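Local coordinates for protein ketosynthase (Streptomyces sp. MSC090213JE08, PDB 6KXD) that probably extends acyl chains carried on acyl carrier protein by condensing them with malonyl units, as the ketosynthase of a highly reducing type II polyketide synthase, at residues R7-V11 with I184-D190; D118-L122 with L139-I143. All coordinates share one frame; numbering follows the deposited sequence.

Interaction 1 (R7-V11 with I184-D190)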
# COMPACT_ATOMS: atom_id res chain seq x y z
N ARG A 7 26.32 -7.53 -0.14
CA ARG A 7 25.00 -6.93 -0.56
C ARG A 7 25.13 -5.41 -0.58
O ARG A 7 25.86 -4.82 0.22
CB ARG A 7 23.87 -7.39 0.37
CG ARG A 7 23.77 -6.62 1.68
CD ARG A 7 22.56 -7.05 2.48
NE ARG A 7 22.59 -6.43 3.80
CZ ARG A 7 21.93 -6.88 4.85
NH1 ARG A 7 21.05 -7.85 4.70
NH2 ARG A 7 22.20 -6.38 6.05
N ARG A 8 24.40 -4.77 -1.51
CA ARG A 8 24.58 -3.34 -1.77
C ARG A 8 24.08 -2.56 -0.55
O ARG A 8 23.05 -2.91 0.04
CB ARG A 8 23.82 -2.87 -3.01
CG ARG A 8 24.03 -3.74 -4.24
CD ARG A 8 23.92 -2.91 -5.50
NE ARG A 8 22.75 -2.05 -5.49
CZ ARG A 8 22.57 -0.99 -6.28
NH1 ARG A 8 23.61 -0.29 -6.72
NH2 ARG A 8 21.35 -0.64 -6.63
N ARG A 9 24.83 -1.51 -0.22
CA ARG A 9 24.55 -0.66 0.92
C ARG A 9 23.71 0.52 0.43
O ARG A 9 23.86 0.97 -0.68
CB ARG A 9 25.84 -0.18 1.58
CG ARG A 9 26.49 -1.18 2.53
CD ARG A 9 27.86 -0.74 2.99
NE ARG A 9 27.97 0.69 3.28
CZ ARG A 9 28.26 1.22 4.46
NH1 ARG A 9 28.17 0.50 5.56
NH2 ARG A 9 28.64 2.48 4.55
N VAL A 10 22.77 0.95 1.28
CA VAL A 10 21.76 1.95 0.92
C VAL A 10 21.74 3.04 1.99
O VAL A 10 21.64 2.72 3.19
CB VAL A 10 20.38 1.29 0.81
CG1 VAL A 10 19.28 2.30 0.48
CG2 VAL A 10 20.41 0.12 -0.17
N VAL A 11 21.70 4.29 1.55
CA VAL A 11 21.88 5.43 2.41
C VAL A 11 20.77 6.46 2.16
O VAL A 11 20.19 6.52 1.09
CB VAL A 11 23.28 6.04 2.22
CG1 VAL A 11 24.35 5.13 2.83
CG2 VAL A 11 23.59 6.33 0.75
N ILE A 184 16.61 -1.15 -4.08
CA ILE A 184 18.01 -0.75 -4.34
C ILE A 184 18.94 -1.95 -4.14
O ILE A 184 19.84 -2.19 -4.96
CB ILE A 184 18.41 0.47 -3.50
CG1 ILE A 184 17.63 1.70 -3.95
CG2 ILE A 184 19.91 0.72 -3.59
CD1 ILE A 184 17.67 2.85 -2.99
N ARG A 185 18.71 -2.75 -3.10
CA ARG A 185 19.59 -3.89 -2.82
C ARG A 185 19.60 -4.86 -4.00
O ARG A 185 20.64 -5.45 -4.28
CB ARG A 185 19.19 -4.66 -1.57
CG ARG A 185 19.73 -4.07 -0.28
CD ARG A 185 19.20 -4.93 0.86
NE ARG A 185 19.75 -4.57 2.14
CZ ARG A 185 19.30 -5.05 3.29
NH1 ARG A 185 18.58 -6.16 3.31
NH2 ARG A 185 19.59 -4.42 4.41
N SER A 186 18.47 -4.97 -4.70
CA SER A 186 18.28 -5.86 -5.85
C SER A 186 19.15 -5.45 -7.04
O SER A 186 19.23 -6.21 -8.01
CB SER A 186 16.86 -5.90 -6.29
OG SER A 186 16.53 -4.74 -7.02
N GLY A 187 19.61 -4.21 -7.03
CA GLY A 187 20.41 -3.66 -8.05
C GLY A 187 19.60 -3.04 -9.16
O GLY A 187 20.15 -2.40 -10.02
N GLU A 188 18.28 -3.22 -9.15
CA GLU A 188 17.45 -2.81 -10.27
C GLU A 188 17.26 -1.29 -10.35
O GLU A 188 16.95 -0.77 -11.41
CB GLU A 188 16.11 -3.54 -10.20
CG GLU A 188 16.23 -5.00 -10.58
CD GLU A 188 15.05 -5.86 -10.17
OE1 GLU A 188 13.96 -5.30 -9.93
OE2 GLU A 188 15.24 -7.09 -10.08
N VAL A 189 17.41 -0.59 -9.22
CA VAL A 189 17.33 0.83 -9.17
C VAL A 189 18.38 1.29 -8.18
O VAL A 189 18.75 0.53 -7.31
CB VAL A 189 15.94 1.34 -8.75
CG1 VAL A 189 14.87 0.92 -9.75
CG2 VAL A 189 15.58 0.90 -7.34
N ASP A 190 18.82 2.54 -8.33
CA ASP A 190 19.83 3.12 -7.50
C ASP A 190 19.21 4.19 -6.62
O ASP A 190 19.88 4.78 -5.78
CB ASP A 190 20.97 3.68 -8.36
CG ASP A 190 21.97 2.61 -8.75
OD1 ASP A 190 21.53 1.52 -9.17
OD2 ASP A 190 23.19 2.86 -8.62
O HOH W 1 22.38 -6.20 -2.15

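Interaction 2 (D118-L122 with L139-I143)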
# COMPACT_ATOMS: atom_id res chain seq x y z
N ASP A 118 -11.58 13.91 0.81
CA ASP A 118 -12.25 14.08 -0.47
C ASP A 118 -13.44 13.13 -0.58
O ASP A 118 -14.46 13.48 -1.14
CB ASP A 118 -11.27 13.93 -1.64
CG ASP A 118 -10.28 15.07 -1.71
OD1 ASP A 118 -10.64 16.16 -1.25
OD2 ASP A 118 -9.17 14.87 -2.25
N ILE A 119 -13.31 11.88 -0.10
CA ILE A 119 -14.42 10.93 -0.16
C ILE A 119 -15.59 11.52 0.65
O ILE A 119 -16.74 11.46 0.19
CB ILE A 119 -14.03 9.53 0.35
CG1 ILE A 119 -12.98 8.90 -0.58
CG2 ILE A 119 -15.24 8.63 0.47
CD1 ILE A 119 -12.52 7.53 -0.14
N ALA A 120 -15.26 12.08 1.80
CA ALA A 120 -16.31 12.64 2.71
C ALA A 120 -17.01 13.81 1.99
O ALA A 120 -18.22 13.85 1.87
CB ALA A 120 -15.69 13.06 4.00
N VAL A 121 -16.20 14.65 1.37
CA VAL A 121 -16.77 15.80 0.67
C VAL A 121 -17.64 15.36 -0.49
O VAL A 121 -18.74 15.94 -0.74
CB VAL A 121 -15.66 16.77 0.22
CG1 VAL A 121 -16.25 17.85 -0.68
CG2 VAL A 121 -14.90 17.38 1.38
N LEU A 122 -17.22 14.32 -1.21
CA LEU A 122 -18.07 13.73 -2.22
C LEU A 122 -19.41 13.29 -1.65
O LEU A 122 -20.46 13.50 -2.28
CB LEU A 122 -17.38 12.52 -2.87
CG LEU A 122 -16.32 12.85 -3.91
CD1 LEU A 122 -15.43 11.65 -4.17
CD2 LEU A 122 -17.01 13.28 -5.18
N LEU A 139 -13.01 15.71 -7.58
CA LEU A 139 -12.84 14.95 -6.38
C LEU A 139 -12.79 13.46 -6.66
O LEU A 139 -11.88 12.77 -6.14
CB LEU A 139 -13.98 15.24 -5.41
CG LEU A 139 -13.95 16.60 -4.73
CD1 LEU A 139 -15.05 16.70 -3.68
CD2 LEU A 139 -12.62 16.84 -4.08
N ALA A 140 -13.75 12.96 -7.43
CA ALA A 140 -13.85 11.52 -7.58
C ALA A 140 -12.60 11.01 -8.30
O ALA A 140 -12.20 9.93 -8.06
CB ALA A 140 -15.11 11.12 -8.30
N ARG A 141 -11.98 11.84 -9.15
CA ARG A 141 -10.78 11.37 -9.90
C ARG A 141 -9.53 11.22 -9.02
O ARG A 141 -8.58 10.61 -9.44
CB ARG A 141 -10.48 12.37 -11.02
CG ARG A 141 -11.41 12.13 -12.19
CD ARG A 141 -11.42 13.36 -13.08
NE ARG A 141 -12.51 13.24 -14.03
CZ ARG A 141 -12.95 14.24 -14.77
NH1 ARG A 141 -12.46 15.45 -14.58
NH2 ARG A 141 -13.87 14.01 -15.68
N ARG A 142 -9.49 11.82 -7.84
CA ARG A 142 -8.28 11.88 -7.13
C ARG A 142 -8.29 11.08 -5.81
O ARG A 142 -7.37 11.25 -5.07
CB ARG A 142 -7.94 13.34 -6.92
CG ARG A 142 -8.70 14.01 -5.79
CD ARG A 142 -8.47 15.50 -5.91
NE ARG A 142 -8.98 16.16 -4.71
CZ ARG A 142 -9.21 17.46 -4.63
NH1 ARG A 142 -9.15 18.20 -5.73
NH2 ARG A 142 -9.48 17.99 -3.46
N ILE A 143 -9.32 10.27 -5.56
CA ILE A 143 -9.51 9.61 -4.25
C ILE A 143 -8.72 8.30 -4.13
O ILE A 143 -8.58 7.81 -3.05
CB ILE A 143 -11.00 9.35 -3.93
CG1 ILE A 143 -11.67 8.51 -5.01
CG2 ILE A 143 -11.72 10.69 -3.70
CD1 ILE A 143 -12.83 7.71 -4.55

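Interaction 1 (R7-V11 with I184-D190)
The guanidinium groups of R7 and R185 lie flat on each other, their centres 3.6 Å apart and their planes 11° from parallel. R185 NH2 sits over the middle of the R7 group, whereas R7 CZ lies toward the rim of the R185 group. Both chains run extended from CG to NE, which brings the two flat ends together from separate backbones. D287 probably helps offset the like charges: its carboxylate forms a salt bridge with R185 NH1 and its carbonyl accepts from R7 NH2. The R8 guanidinium works through its edge instead. R8 NE donates to I184 O at 3.0 Å, and R8 NH2 reaches the same oxygen at 2.7 Å, with I184 O about 10° out of the guanidinium plane. The bend at chi3 (-47°) turns this edge toward the carbonyl end of helix 172-185. I184 O also accepts from G187 N, so three donors grip one carbonyl. R8 NH2 adds a long, weak hydrogen bond of 3.3 Å within a salt bridge to D190 OD1, and R8 NH1 pairs with E244. An alanine at R8 would probably leave D190 without this charged mate and strip the I184 carbonyl of two of its three donors. G187 CA packs near R8 NH2 at 3.5 Å. A water links R8 N to R185 O. Beside these polar contacts, V10 CG2 packs on I184 CG2 at 3.5 Å. The contact thus joins the start of strand 10-19 to the C-terminal end of helix 172-185 and the turn leading into strand 191-198. V10 and I184 both rest on L240 of strand 234-242, which pairs with strands 10-19 and 191-198 in the main sheet of this thiolase-type fold.

Interaction 2 (D118-L122 with L139-I143)
L122 and L139 lie alongside each other at the apolar centre, pointing opposite ways, with L122 CD2 3.6 Å from L139 CB. The other branch, L122 CD1, touches A140 CA, and lies 3.9 Å from I143 CG2. I119 CG1 meets the same I143 methyl from a crossing direction, at 3.8 Å. The I143 chi1 of 57° puts CG1 between the backbone N and the carbonyl carbon and turns CG2 to face I119 and L122. On another flank V121 CG1 presses on L139 CD1 at 3.4 Å, tighter than usual for two carbons. L139 CD2 lies 3.5 Å from D118 OD1 and also covers one face of the R142 guanidinium, toward its rim. Apolar packing therefore gives way directly to the polar edge. There R142 grips D118 side-on with two nitrogens. R142 NE donates to D118 OD2 at 2.8 Å, in the guanidinium plane and fairly straight at 164°. R142 NH2 donates to D118 OD1 at 3.1 Å. Both donors come from above the carboxylate plane, and the two flat groups stand 62° apart. R142 NH1 bonds to the carbonyl of D73. A two-bond salt bridge beside aliphatic packing ties helix 116-129 to the turn at the end of helix 137-140. The buried carboxylate of D118 thus has a charged donor at each oxygen, which probably favours its ionised form.

The two contacts are separate, with centres about 37 Å apart and nearest atoms about 25 Å apart. Along the chain interaction 2 is nested within interaction 1: 118-122 and 139-143 both fall between 7-11 and 184-190. All four segments belong to the N-terminal domain of the beta-ketoacyl synthase family. Interaction 1 brings together the start of strand 10-19 and the end of helix 172-185, through segments 173 residues apart in sequence. Interaction 2 joins helices 116-129 and 137-140, through segments only 17 residues apart. Each site also borders the second chain of the assembly, probably the chain length factor: E188 pairs with arginines of that chain, and R141 donates to its backbone carbonyls. Both therefore lie beside the subunit interface.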